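Local coordinates for hypothetical protein TTHA1785 (Thermus thermophilus, PDB 2EPG) that probably joins RNA ends as a GTP-dependent, manganese-dependent RNA ligase of the RtcB family, at residues H215-Q220 against V241-H246; E224-E229 against G473-R478; R332-L337 against G378-V383; S391-G396 against A477-L482; S407-A412 against S461-A466. One frame throughout, in Å; residues are numbered along the deposited sequence.

Contact 1: H215-Q220 against V241-H246; sequences HFLEVQ and VTVLIH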
# COMPACT_ATOMS: atom_id res chain seq x y z
N HIS A 215 4.77 5.77 -10.03
CA HIS A 215 4.29 4.42 -10.31
C HIS A 215 5.22 3.76 -11.32
O HIS A 215 5.71 4.41 -12.25
CB HIS A 215 2.85 4.44 -10.85
CG HIS A 215 1.86 4.99 -9.88
ND1 HIS A 215 1.74 4.53 -8.59
CD2 HIS A 215 0.93 5.97 -10.01
CE1 HIS A 215 0.79 5.20 -7.97
NE2 HIS A 215 0.28 6.08 -8.81
N PHE A 216 5.47 2.47 -11.14
CA PHE A 216 6.37 1.76 -12.02
C PHE A 216 6.28 0.26 -11.78
O PHE A 216 5.54 -0.23 -10.93
CB PHE A 216 7.80 2.20 -11.75
CG PHE A 216 8.22 1.99 -10.32
CD1 PHE A 216 8.78 0.79 -9.92
CD2 PHE A 216 7.95 2.96 -9.36
CE1 PHE A 216 9.06 0.55 -8.57
CE2 PHE A 216 8.23 2.73 -8.02
CZ PHE A 216 8.78 1.52 -7.62
N LEU A 217 7.08 -0.46 -12.55
CA LEU A 217 7.16 -1.88 -12.45
C LEU A 217 8.64 -2.16 -12.58
O LEU A 217 9.31 -1.51 -13.38
CB LEU A 217 6.36 -2.49 -13.59
CG LEU A 217 6.57 -3.89 -14.14
CD1 LEU A 217 5.37 -4.26 -14.99
CD2 LEU A 217 7.85 -3.95 -14.96
N GLU A 218 9.20 -3.05 -11.76
CA GLU A 218 10.60 -3.36 -11.93
C GLU A 218 10.94 -4.83 -11.75
O GLU A 218 10.35 -5.53 -10.91
CB GLU A 218 11.52 -2.46 -11.07
CG GLU A 218 11.22 -2.32 -9.61
CD GLU A 218 12.25 -1.45 -8.88
OE1 GLU A 218 12.58 -0.34 -9.37
OE2 GLU A 218 12.72 -1.88 -7.82
N VAL A 219 11.84 -5.30 -12.61
CA VAL A 219 12.34 -6.66 -12.55
C VAL A 219 13.57 -6.51 -11.66
O VAL A 219 14.41 -5.64 -11.91
CB VAL A 219 12.78 -7.17 -13.93
CG1 VAL A 219 13.20 -8.64 -13.82
CG2 VAL A 219 11.65 -7.00 -14.93
N GLN A 220 13.66 -7.34 -10.63
CA GLN A 220 14.76 -7.24 -9.68
C GLN A 220 15.28 -8.63 -9.33
O GLN A 220 14.79 -9.66 -9.84
CB GLN A 220 14.25 -6.60 -8.37
CG GLN A 220 13.05 -5.65 -8.50
CD GLN A 220 12.15 -5.60 -7.25
OE1 GLN A 220 11.50 -6.60 -6.89
NE2 GLN A 220 12.11 -4.45 -6.60
N VAL A 241 14.93 -13.99 -9.23
CA VAL A 241 14.34 -12.88 -9.99
C VAL A 241 12.92 -12.55 -9.49
O VAL A 241 12.09 -13.45 -9.31
CB VAL A 241 14.27 -13.24 -11.51
CG1 VAL A 241 13.47 -12.18 -12.27
CG2 VAL A 241 15.66 -13.32 -12.11
N THR A 242 12.65 -11.27 -9.24
CA THR A 242 11.31 -10.87 -8.81
C THR A 242 10.86 -9.68 -9.65
O THR A 242 11.65 -9.06 -10.35
CB THR A 242 11.27 -10.46 -7.30
OG1 THR A 242 12.08 -9.30 -7.09
CG2 THR A 242 11.78 -11.59 -6.40
N VAL A 243 9.56 -9.40 -9.59
CA VAL A 243 8.99 -8.28 -10.30
C VAL A 243 8.08 -7.54 -9.32
O VAL A 243 7.14 -8.12 -8.77
CB VAL A 243 8.18 -8.77 -11.53
CG1 VAL A 243 7.62 -7.56 -12.30
CG2 VAL A 243 9.08 -9.63 -12.43
N LEU A 244 8.36 -6.26 -9.11
CA LEU A 244 7.56 -5.45 -8.19
C LEU A 244 6.73 -4.44 -8.98
O LEU A 244 7.26 -3.66 -9.76
CB LEU A 244 8.48 -4.73 -7.18
CG LEU A 244 7.81 -3.99 -6.02
CD1 LEU A 244 8.74 -3.95 -4.78
CD2 LEU A 244 7.45 -2.58 -6.47
N ILE A 245 5.41 -4.49 -8.75
CA ILE A 245 4.45 -3.61 -9.43
C ILE A 245 3.90 -2.59 -8.42
O ILE A 245 3.33 -2.96 -7.39
CB ILE A 245 3.26 -4.43 -9.98
CG1 ILE A 245 3.77 -5.48 -10.97
CG2 ILE A 245 2.25 -3.51 -10.64
CD1 ILE A 245 2.76 -6.62 -11.25
N HIS A 246 4.09 -1.31 -8.73
CA HIS A 246 3.67 -0.22 -7.87
C HIS A 246 2.71 0.67 -8.62
O HIS A 246 3.11 1.37 -9.56
CB HIS A 246 4.89 0.61 -7.46
CG HIS A 246 4.64 1.56 -6.33
ND1 HIS A 246 3.45 2.25 -6.19
CD2 HIS A 246 5.42 1.94 -5.29
CE1 HIS A 246 3.52 3.01 -5.11
NE2 HIS A 246 4.70 2.84 -4.55

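Contact 2: E224-E229 against G473-R478; sequences EVYDEE and GKKVAR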
# COMPACT_ATOMS: atom_id res chain seq x y z
N GLU A 224 19.97 -10.09 -0.93
CA GLU A 224 20.29 -10.38 0.46
C GLU A 224 19.10 -11.02 1.17
O GLU A 224 17.95 -10.63 0.96
CB GLU A 224 20.70 -9.09 1.17
CG GLU A 224 21.63 -9.29 2.35
CD GLU A 224 22.60 -8.13 2.55
OE1 GLU A 224 22.15 -7.05 3.01
OE2 GLU A 224 23.80 -8.30 2.23
N VAL A 225 19.39 -12.03 1.99
CA VAL A 225 18.35 -12.70 2.76
C VAL A 225 18.70 -12.55 4.24
O VAL A 225 19.79 -12.93 4.66
CB VAL A 225 18.25 -14.19 2.39
CG1 VAL A 225 17.34 -14.91 3.37
CG2 VAL A 225 17.71 -14.33 0.96
N TYR A 226 17.77 -11.99 5.01
CA TYR A 226 17.98 -11.74 6.44
C TYR A 226 17.35 -12.76 7.37
O TYR A 226 17.88 -13.04 8.44
CB TYR A 226 17.46 -10.36 6.81
CG TYR A 226 18.01 -9.26 5.95
CD1 TYR A 226 17.20 -8.62 5.01
CD2 TYR A 226 19.34 -8.88 6.04
CE1 TYR A 226 17.70 -7.64 4.18
CE2 TYR A 226 19.86 -7.89 5.22
CZ TYR A 226 19.03 -7.28 4.29
OH TYR A 226 19.54 -6.30 3.45
N ASP A 227 16.19 -13.29 6.99
CA ASP A 227 15.53 -14.28 7.83
C ASP A 227 15.32 -15.50 6.98
O ASP A 227 14.45 -15.53 6.11
CB ASP A 227 14.19 -13.77 8.33
CG ASP A 227 13.68 -14.56 9.51
OD1 ASP A 227 13.99 -14.17 10.65
OD2 ASP A 227 12.99 -15.58 9.31
N GLU A 228 16.12 -16.53 7.23
CA GLU A 228 16.05 -17.76 6.47
C GLU A 228 14.70 -18.45 6.59
O GLU A 228 14.18 -18.96 5.59
CB GLU A 228 17.17 -18.69 6.93
CG GLU A 228 17.76 -19.54 5.81
CD GLU A 228 18.23 -18.68 4.64
OE1 GLU A 228 19.22 -17.93 4.81
OE2 GLU A 228 17.59 -18.76 3.55
N GLU A 229 14.13 -18.46 7.78
CA GLU A 229 12.84 -19.11 7.98
C GLU A 229 11.70 -18.41 7.23
O GLU A 229 10.90 -19.06 6.58
CB GLU A 229 12.49 -19.18 9.47
CG GLU A 229 11.09 -19.76 9.69
CD GLU A 229 10.56 -19.55 11.10
OE1 GLU A 229 10.57 -18.39 11.59
OE2 GLU A 229 10.11 -20.54 11.71
N GLY A 473 8.24 -4.95 12.26
CA GLY A 473 8.54 -5.35 10.90
C GLY A 473 9.87 -6.08 10.81
O GLY A 473 10.93 -5.45 10.76
N LYS A 474 9.82 -7.41 10.77
CA LYS A 474 11.03 -8.20 10.69
C LYS A 474 11.58 -8.23 9.26
O LYS A 474 10.84 -8.52 8.31
CB LYS A 474 10.73 -9.63 11.15
CG LYS A 474 11.91 -10.58 10.95
CD LYS A 474 11.53 -12.02 11.24
CE LYS A 474 11.30 -12.26 12.71
NZ LYS A 474 11.03 -13.70 12.99
N LYS A 475 12.87 -7.93 9.12
CA LYS A 475 13.51 -7.95 7.80
C LYS A 475 13.61 -9.35 7.27
O LYS A 475 14.03 -10.26 7.97
CB LYS A 475 14.92 -7.36 7.87
CG LYS A 475 14.92 -5.86 8.03
CD LYS A 475 16.33 -5.32 8.21
CE LYS A 475 17.18 -5.57 6.99
NZ LYS A 475 18.57 -5.01 7.21
N VAL A 476 13.22 -9.53 6.01
CA VAL A 476 13.29 -10.83 5.39
C VAL A 476 14.26 -10.82 4.22
O VAL A 476 15.14 -11.68 4.13
CB VAL A 476 11.91 -11.30 4.89
CG1 VAL A 476 12.04 -12.67 4.23
CG2 VAL A 476 10.93 -11.32 6.07
N ALA A 477 14.11 -9.86 3.31
CA ALA A 477 15.02 -9.80 2.17
C ALA A 477 15.12 -8.42 1.56
O ALA A 477 14.31 -7.54 1.85
CB ALA A 477 14.60 -10.82 1.09
N ARG A 478 16.13 -8.24 0.71
CA ARG A 478 16.34 -6.99 0.01
C ARG A 478 16.39 -7.32 -1.46
O ARG A 478 16.95 -8.34 -1.86
CB ARG A 478 17.65 -6.31 0.43
CG ARG A 478 17.80 -4.94 -0.23
CD ARG A 478 19.02 -4.19 0.28
NE ARG A 478 20.27 -4.80 -0.17
CZ ARG A 478 21.46 -4.52 0.35
NH1 ARG A 478 22.55 -5.10 -0.12
NH2 ARG A 478 21.55 -3.66 1.36
O HOH W 1 10.89 -15.68 10.96

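Contact 3: R332-L337 against G378-V383; sequences RVLYDL and GQPVLV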
# COMPACT_ATOMS: atom_id res chain seq x y z
N ARG A 332 4.87 -16.41 -9.55
CA ARG A 332 3.73 -16.49 -8.66
C ARG A 332 3.62 -15.23 -7.84
O ARG A 332 4.60 -14.52 -7.66
CB ARG A 332 3.88 -17.68 -7.70
CG ARG A 332 4.11 -19.02 -8.38
CD ARG A 332 4.20 -20.11 -7.33
NE ARG A 332 4.78 -21.35 -7.84
CZ ARG A 332 5.08 -22.40 -7.08
NH1 ARG A 332 5.61 -23.49 -7.61
NH2 ARG A 332 4.84 -22.34 -5.76
N VAL A 333 2.41 -14.95 -7.35
CA VAL A 333 2.19 -13.80 -6.51
C VAL A 333 2.70 -14.16 -5.11
O VAL A 333 2.18 -15.08 -4.47
CB VAL A 333 0.69 -13.44 -6.42
CG1 VAL A 333 0.48 -12.29 -5.45
CG2 VAL A 333 0.15 -13.07 -7.84
N LEU A 334 3.75 -13.47 -4.65
CA LEU A 334 4.27 -13.71 -3.31
C LEU A 334 3.26 -13.03 -2.40
O LEU A 334 2.71 -13.64 -1.47
CB LEU A 334 5.67 -13.10 -3.18
CG LEU A 334 6.42 -13.42 -1.88
CD1 LEU A 334 7.92 -13.31 -2.14
CD2 LEU A 334 5.97 -12.48 -0.76
N TYR A 335 3.00 -11.75 -2.66
CA TYR A 335 1.96 -11.02 -1.92
C TYR A 335 1.57 -9.75 -2.67
O TYR A 335 2.25 -9.33 -3.61
CB TYR A 335 2.43 -10.64 -0.50
CG TYR A 335 1.26 -10.51 0.45
CD1 TYR A 335 0.38 -11.57 0.65
CD2 TYR A 335 1.02 -9.32 1.14
CE1 TYR A 335 -0.71 -11.45 1.51
CE2 TYR A 335 -0.07 -9.21 2.00
CZ TYR A 335 -0.92 -10.28 2.17
OH TYR A 335 -2.00 -10.17 3.02
N ASP A 336 0.48 -9.13 -2.25
CA ASP A 336 -0.00 -7.89 -2.85
C ASP A 336 -0.76 -7.15 -1.73
O ASP A 336 -1.68 -7.71 -1.14
CB ASP A 336 -0.91 -8.21 -4.05
CG ASP A 336 -1.55 -6.96 -4.67
OD1 ASP A 336 -1.55 -6.86 -5.92
OD2 ASP A 336 -2.09 -6.11 -3.93
N LEU A 337 -0.35 -5.92 -1.43
CA LEU A 337 -1.00 -5.16 -0.38
C LEU A 337 -1.04 -3.66 -0.65
O LEU A 337 -0.24 -3.11 -1.40
CB LEU A 337 -0.33 -5.39 0.98
CG LEU A 337 0.95 -4.60 1.32
CD1 LEU A 337 1.44 -4.95 2.73
CD2 LEU A 337 2.04 -4.91 0.28
N GLY A 378 4.25 -14.77 9.62
CA GLY A 378 3.67 -13.45 9.52
C GLY A 378 3.42 -13.00 8.07
O GLY A 378 3.97 -13.56 7.13
N GLN A 379 2.58 -11.99 7.91
CA GLN A 379 2.23 -11.46 6.60
C GLN A 379 3.41 -10.76 5.93
O GLN A 379 4.16 -10.05 6.58
CB GLN A 379 1.10 -10.43 6.75
CG GLN A 379 0.61 -9.78 5.44
CD GLN A 379 -0.02 -8.44 5.70
OE1 GLN A 379 -1.09 -8.34 6.31
NE2 GLN A 379 0.66 -7.39 5.28
N PRO A 380 3.57 -10.95 4.61
CA PRO A 380 4.68 -10.27 3.94
C PRO A 380 4.37 -8.76 3.93
O PRO A 380 3.21 -8.35 3.84
CB PRO A 380 4.65 -10.84 2.51
CG PRO A 380 3.98 -12.19 2.68
CD PRO A 380 2.92 -11.93 3.72
N VAL A 381 5.41 -7.93 4.04
CA VAL A 381 5.25 -6.48 4.00
C VAL A 381 6.20 -6.06 2.90
O VAL A 381 7.42 -6.29 3.00
CB VAL A 381 5.66 -5.81 5.33
CG1 VAL A 381 5.65 -4.29 5.16
CG2 VAL A 381 4.71 -6.23 6.43
N LEU A 382 5.65 -5.46 1.86
CA LEU A 382 6.44 -5.05 0.70
C LEU A 382 6.78 -3.58 0.81
O LEU A 382 5.90 -2.72 0.83
CB LEU A 382 5.64 -5.33 -0.58
CG LEU A 382 5.05 -6.75 -0.63
CD1 LEU A 382 4.20 -6.97 -1.89
CD2 LEU A 382 6.18 -7.77 -0.55
N VAL A 383 8.08 -3.30 0.90
CA VAL A 383 8.55 -1.93 1.04
C VAL A 383 9.36 -1.55 -0.19
O VAL A 383 10.55 -1.81 -0.29
CB VAL A 383 9.43 -1.80 2.32
CG1 VAL A 383 9.99 -0.40 2.45
CG2 VAL A 383 8.60 -2.13 3.54

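Contact 4: S391-G396 against A477-L482; sequences SYVLAG and ARLRPL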
# COMPACT_ATOMS: atom_id res chain seq x y z
N SER A 391 14.51 -2.44 -2.61
CA SER A 391 13.17 -2.72 -2.11
C SER A 391 13.41 -3.74 -1.01
O SER A 391 14.43 -4.43 -1.01
CB SER A 391 12.30 -3.33 -3.20
OG SER A 391 11.77 -2.30 -4.01
N TYR A 392 12.49 -3.82 -0.05
CA TYR A 392 12.67 -4.79 1.02
C TYR A 392 11.40 -5.61 1.23
O TYR A 392 10.30 -5.19 0.86
CB TYR A 392 13.03 -4.09 2.35
CG TYR A 392 14.32 -3.27 2.32
CD1 TYR A 392 14.37 -2.01 1.72
CD2 TYR A 392 15.49 -3.77 2.88
CE1 TYR A 392 15.55 -1.28 1.67
CE2 TYR A 392 16.68 -3.04 2.84
CZ TYR A 392 16.70 -1.80 2.23
OH TYR A 392 17.88 -1.10 2.18
N VAL A 393 11.56 -6.80 1.79
CA VAL A 393 10.43 -7.65 2.11
C VAL A 393 10.58 -7.85 3.62
O VAL A 393 11.64 -8.29 4.09
CB VAL A 393 10.51 -9.02 1.41
CG1 VAL A 393 9.35 -9.88 1.86
CG2 VAL A 393 10.49 -8.84 -0.13
N LEU A 394 9.55 -7.48 4.37
CA LEU A 394 9.55 -7.65 5.81
C LEU A 394 8.44 -8.65 6.11
O LEU A 394 7.78 -9.13 5.19
CB LEU A 394 9.25 -6.32 6.52
CG LEU A 394 10.02 -5.09 6.01
CD1 LEU A 394 9.57 -3.83 6.76
CD2 LEU A 394 11.51 -5.30 6.18
N ALA A 395 8.25 -8.97 7.38
CA ALA A 395 7.18 -9.86 7.80
C ALA A 395 6.49 -9.18 8.98
O ALA A 395 7.15 -8.53 9.79
CB ALA A 395 7.73 -11.23 8.21
N GLY A 396 5.16 -9.33 9.06
CA GLY A 396 4.40 -8.73 10.15
C GLY A 396 4.70 -9.40 11.48
O GLY A 396 5.07 -10.57 11.51
N ALA A 477 14.11 -9.86 3.31
CA ALA A 477 15.02 -9.80 2.17
C ALA A 477 15.12 -8.42 1.56
O ALA A 477 14.31 -7.54 1.85
CB ALA A 477 14.60 -10.82 1.09
N ARG A 478 16.13 -8.24 0.71
CA ARG A 478 16.34 -6.99 0.01
C ARG A 478 16.39 -7.32 -1.46
O ARG A 478 16.95 -8.34 -1.86
CB ARG A 478 17.65 -6.31 0.43
CG ARG A 478 17.80 -4.94 -0.23
CD ARG A 478 19.02 -4.19 0.28
NE ARG A 478 20.27 -4.80 -0.17
CZ ARG A 478 21.46 -4.52 0.35
NH1 ARG A 478 22.55 -5.10 -0.12
NH2 ARG A 478 21.55 -3.66 1.36
N LEU A 479 15.81 -6.43 -2.27
CA LEU A 479 15.70 -6.58 -3.70
C LEU A 479 16.40 -5.44 -4.45
O LEU A 479 16.21 -4.27 -4.13
CB LEU A 479 14.21 -6.58 -4.09
CG LEU A 479 13.24 -7.74 -3.80
CD1 LEU A 479 13.81 -8.72 -2.82
CD2 LEU A 479 11.91 -7.16 -3.33
N ARG A 480 17.20 -5.79 -5.45
CA ARG A 480 17.90 -4.79 -6.25
C ARG A 480 17.30 -4.77 -7.66
O ARG A 480 17.10 -5.82 -8.28
CB ARG A 480 19.40 -5.13 -6.29
CG ARG A 480 20.25 -4.06 -6.95
CD ARG A 480 21.72 -4.19 -6.58
NE ARG A 480 22.46 -3.05 -7.10
CZ ARG A 480 22.69 -2.83 -8.39
NH1 ARG A 480 23.36 -1.76 -8.78
NH2 ARG A 480 22.26 -3.71 -9.30
N PRO A 481 16.99 -3.58 -8.19
CA PRO A 481 16.40 -3.46 -9.53
C PRO A 481 17.36 -3.68 -10.69
O PRO A 481 18.54 -3.35 -10.59
CB PRO A 481 15.83 -2.05 -9.53
CG PRO A 481 16.83 -1.31 -8.69
CD PRO A 481 17.11 -2.26 -7.54
N LEU A 482 16.84 -4.24 -11.77
CA LEU A 482 17.61 -4.50 -12.99
C LEU A 482 16.97 -3.75 -14.14
O LEU A 482 17.66 -3.20 -14.99
CB LEU A 482 17.60 -5.99 -13.33
CG LEU A 482 18.41 -6.94 -12.46
CD1 LEU A 482 17.91 -8.36 -12.65
CD2 LEU A 482 19.88 -6.82 -12.81

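Contact 5: S407-A412 against S461-A466; sequences SSCHGA and SLVVEA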
# COMPACT_ATOMS: atom_id res chain seq x y z
N SER A 407 0.13 -2.80 12.04
CA SER A 407 0.58 -1.97 10.93
C SER A 407 2.10 -1.82 10.84
O SER A 407 2.79 -1.90 11.85
CB SER A 407 -0.02 -0.58 11.06
OG SER A 407 -1.44 -0.64 11.10
N SER A 408 2.61 -1.60 9.64
CA SER A 408 4.02 -1.39 9.47
C SER A 408 4.29 -0.27 8.47
O SER A 408 3.38 0.48 8.11
CB SER A 408 4.71 -2.69 9.05
OG SER A 408 6.11 -2.58 9.26
N CYS A 409 5.53 -0.14 8.02
CA CYS A 409 5.86 0.95 7.11
C CYS A 409 5.60 0.59 5.65
O CYS A 409 5.35 -0.57 5.32
CB CYS A 409 7.33 1.35 7.27
SG CYS A 409 8.45 0.12 6.54
N HIS A 410 5.66 1.59 4.79
CA HIS A 410 5.44 1.33 3.38
C HIS A 410 6.64 1.77 2.54
O HIS A 410 6.87 1.24 1.47
CB HIS A 410 4.18 2.04 2.90
CG HIS A 410 4.43 3.42 2.38
ND1 HIS A 410 4.29 3.74 1.05
CD2 HIS A 410 4.82 4.55 3.01
CE1 HIS A 410 4.57 5.02 0.88
NE2 HIS A 410 4.90 5.54 2.05
N GLY A 411 7.38 2.76 3.02
CA GLY A 411 8.52 3.24 2.25
C GLY A 411 9.87 2.97 2.88
O GLY A 411 9.97 2.70 4.08
N ALA A 412 10.92 3.05 2.07
CA ALA A 412 12.29 2.80 2.53
C ALA A 412 13.12 4.08 2.63
O ALA A 412 14.11 4.13 3.37
CB ALA A 412 12.98 1.80 1.60
N SER A 461 18.31 1.41 4.63
CA SER A 461 17.14 2.21 4.94
C SER A 461 16.94 2.47 6.43
O SER A 461 16.84 1.53 7.22
CB SER A 461 15.89 1.53 4.40
OG SER A 461 14.74 2.29 4.70
N LEU A 462 16.88 3.75 6.79
CA LEU A 462 16.69 4.14 8.18
C LEU A 462 15.27 3.76 8.57
O LEU A 462 15.01 3.31 9.68
CB LEU A 462 16.90 5.64 8.36
CG LEU A 462 18.32 6.16 8.08
CD1 LEU A 462 18.27 7.68 7.96
CD2 LEU A 462 19.28 5.74 9.19
N VAL A 463 14.34 3.94 7.63
CA VAL A 463 12.95 3.60 7.88
C VAL A 463 12.85 2.13 8.28
O VAL A 463 12.32 1.81 9.35
CB VAL A 463 12.09 3.87 6.64
CG1 VAL A 463 10.64 3.49 6.91
CG2 VAL A 463 12.19 5.37 6.27
N VAL A 464 13.37 1.23 7.44
CA VAL A 464 13.33 -0.20 7.74
C VAL A 464 14.05 -0.49 9.06
O VAL A 464 13.64 -1.36 9.82
CB VAL A 464 13.99 -1.03 6.61
CG1 VAL A 464 14.10 -2.49 7.03
CG2 VAL A 464 13.16 -0.93 5.33
N GLU A 465 15.13 0.25 9.32
CA GLU A 465 15.91 0.10 10.54
C GLU A 465 15.04 0.44 11.75
O GLU A 465 15.02 -0.29 12.76
CB GLU A 465 17.11 1.06 10.49
CG GLU A 465 18.05 0.99 11.70
CD GLU A 465 19.06 2.15 11.73
OE1 GLU A 465 18.70 3.25 12.23
OE2 GLU A 465 20.21 1.97 11.24
N ALA A 466 14.32 1.55 11.66
CA ALA A 466 13.46 1.96 12.77
C ALA A 466 12.33 0.95 12.95
O ALA A 466 12.01 0.54 14.06
CB ALA A 466 12.88 3.32 12.50

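Contact 1: H215-Q220 against V241-H246
Gln220 uses its side-chain amide twice, and does so from a rotamer away from the staggered values, with chi1 at -28°. Its OE1 accepts from Thr242 OG1 at 2.8 Å, across to the next strand. Its NE2 donates to Glu218 OE2 at 2.9 Å, back along its own strand, on the carboxylate lone pair that faces away from the other oxygen. The amide therefore has a partner at each end, which limits its rotation. The same group lies against Leu244, with OE1 3.6 Å from Leu244 CB.

The two strands run antiparallel. Phe216, Glu218 and Gln220 form hydrogen-bonded pairs with His246, Leu244 and Thr242, giving six backbone bonds. Strand 474-486 pairs with the far side of 216-225, and strand 110-119 with the far side of 240-247, so both strands are interior ones.

The face with Leu217, Val219, Val243 and Ile245 is apolar. Val219 CG1 meets Val241 CG1 at 3.9 Å, and helix 288-321 covers Leu217, Val243 and Ile245.

On the other face Phe216 CG sits between its backbone N and carbonyl carbon (chi1 57°). This brings one ring face over His246 CB, which lies 4.1 Å from the centroid of the Phe216 ring. The His215 and His246 rings meet obliquely, with ND1 of His215 3.7 Å from ND1 of His246. These histidines are predicted ligands of the first and second manganese ions respectively, and residues 215-218 are predicted to contribute to the GMP site. Asp106, another predicted ligand of the first ion, touches His215.

Contact 2: E224-E229 against G473-R478
A classic beta bulge at Val476 and Ala477, both opposite Val393, lies where strand 474-486 meets the end of strand 216-225 and the start of helix 228-234. Val476 O receives Tyr226 N at 2.8 Å and, weakly, Asp227 N. Arg478 N bonds to Glu224 O.

Lys475 bends at chi3 (64°) and brings its end over one face of Tyr226. Its CE stands 3.5 Å from the centroid of the Tyr226 ring, almost above the centre. Its NZ is 3.9 Å from that centroid, a cation-pi contact. The Tyr226 hydroxyl donates to Glu224 OE1 at 2.8 Å. That oxygen also lies over a face of the Arg478 guanidinium, in a long ion pair with NH1 and with no N-H aimed at it. Arg478 NE makes its stronger salt bridge with Asp223.

Asp227 is the N-cap of helix 228-234, and its OD2 accepts from Ala230 N. A water donates to Asp227 OD2 at 2.7 Å and to Glu229 OE1, and accepts from Lys474 NZ at 2.8 Å. The direct ion pairs Glu224-Arg478 and Asp227-Lys474 are long, so they probably add only weak attraction. The directed bonds of these two cations go to Asp223 and to the water.

Contact 3: R332-L337 against G378-V383
Gln379 NE2 is gripped by two carbonyl oxygens and also rests on Leu337, 3.6 Å from Leu337 CD1. One bond goes to Pro380 O at 3.1 Å, with the oxygen in the amide plane of Gln379. The other goes to Arg361 O. Gln379 OE1 has a weak bond from Phe363 N. Both ends of the buried amide thus have partners, which limits its rotation.

Next to it, Tyr335 points at the second segment with CG anti to its backbone N (chi1 -153°). This lays one ring face on Pro380, whose CD is 4.0 Å from the centroid of the Tyr335 ring and above its centre. Gln379 CG meets the outer part of the ring, 3.6 Å from Tyr335 CE2.

No hydrogen bond joins strands 332-337 and 380-383. Their axes come within 7.3 Å and cross at -70°, so they meet by side chains and not as sheet neighbours. Strand 332-347 carries a classic bulge here, with Leu334 and Tyr335 both opposite Leu113. The bulge probably helps both to reach Pro380: Leu334 CD2 is 3.9 Å from Pro380 CB, and Tyr335 CB is 3.7 Å from Pro380 CB. With alanine in place of Tyr335, a gap would probably open over Pro380 and beside Gln379 CG.

Further along, Leu337 CD2 packs on Leu382 CG at 3.6 Å. Leu382 CD1 also reaches the backbone oxygen of Tyr335. Beyond this pair, Leu382 O accepts from NE2 of His339, a residue predicted to bind manganese and GMP. Asp336 makes salt bridges with Arg112 and Arg308.

Contact 4: S391-G396 against A477-L482
Strands 391-395 and 474-486 form an antiparallel pair that borders the predicted GMP site through Ser391. Ser391 and Leu479 exchange two backbone bonds, the shorter from Leu479 N to Ser391 O at 2.7 Å. Val393 and Ala477 exchange two more, with Val393 N 2.8 Å from Ala477 O.

Between these pairs Tyr392 and Arg478 lie side by side and point the same way. Tyr392 CG stands anti to the carbonyl carbon (chi1 -60°), which turns one ring face to the Arg478 chain. Arg478 CG sits over that face, near the rim, and Arg478 CD is 3.7 Å from Tyr392 CE2. The contact is made by methylenes, while the guanidinium is steeply inclined to the ring and its NE keeps a salt bridge with Asp223. Exchanging Tyr392 for alanine would probably leave a gap on one side of these methylenes, though Asp223 would still hold the guanidinium.

On the other face Leu479 CD2 fits between Ser391 CB and Val393 CG2, 3.9 Å from each. Ser391 OG has a weak bond from Gly385 N.

Strand 380-383 pairs with the far side of 391-395, strand 216-225 pairs with 474-486, and helix 462-470 covers Tyr392 and Leu394 through Val464.

Contact 5: S407-A412 against S461-A466
Val463, in the first turn of helix 462-470, points toward Cys409, Gly411 and Ala412. Its CB lies 3.5 Å from Gly411 O. From there the two methyls part. CG1, anti to the backbone N (chi1 179°), goes to Gly411 and Cys409. The modelled gap between Val463 CG1 and Gly411 O is shorter than normal packing, so its exact value is doubtful. Val463 CG1 is also 4.0 Å from Cys409 CB. The sulfur of Cys409 is near the same methyl. The other branch, Val463 CG2, ends 3.7 Å from Ala412 O. One valine thus touches three residues of the loop.

Ser461 is the polar partner. It is the N-cap of the helix, and its OG accepts from Val464 N at 3.2 Å in an almost straight bond (179°). The same OG donates to Ala412 O. The modelled separation there is too short to be trusted, so its exact length is doubtful. Ala412 CB also lies beside this hydroxyl, 3.6 Å from Ser461 OG. The hydroxyl probably links the helix start to the loop.

His410 takes no part in the contact with the helix; its ND1 is hydrogen-bonded to ND1 of His339. As in RtcB ligases generally, His410 is the predicted histidine that carries GMP in the covalent intermediate. Gly411 and Ala412 are predicted to line the same nucleotide site, so the N-terminus of helix 462-470 packs against the segment that carries the predicted guanylylated histidine.

Contacts 1, 3 and 4 are buried, while contacts 2 and 5 are partly buried. Contacts 1 and 2 share strand 216-225, and contacts 2 and 4 share strand 474-486, including Ala477 and Arg478. Contacts 1 and 4 are regular antiparallel pairings. Contact 2 lies farther from the chain centre and adds charges and water. Contact 3 instead joins crossed strands without any hydrogen bond between its segments. Its strand 380-383 pairs with strand 391-395 of contact 4. Contact 5 sets a helix start against a loop, with Val383 of contact 3 packed on that loop. Contacts 1, 4 and 5 all hold predicted GMP-site residues.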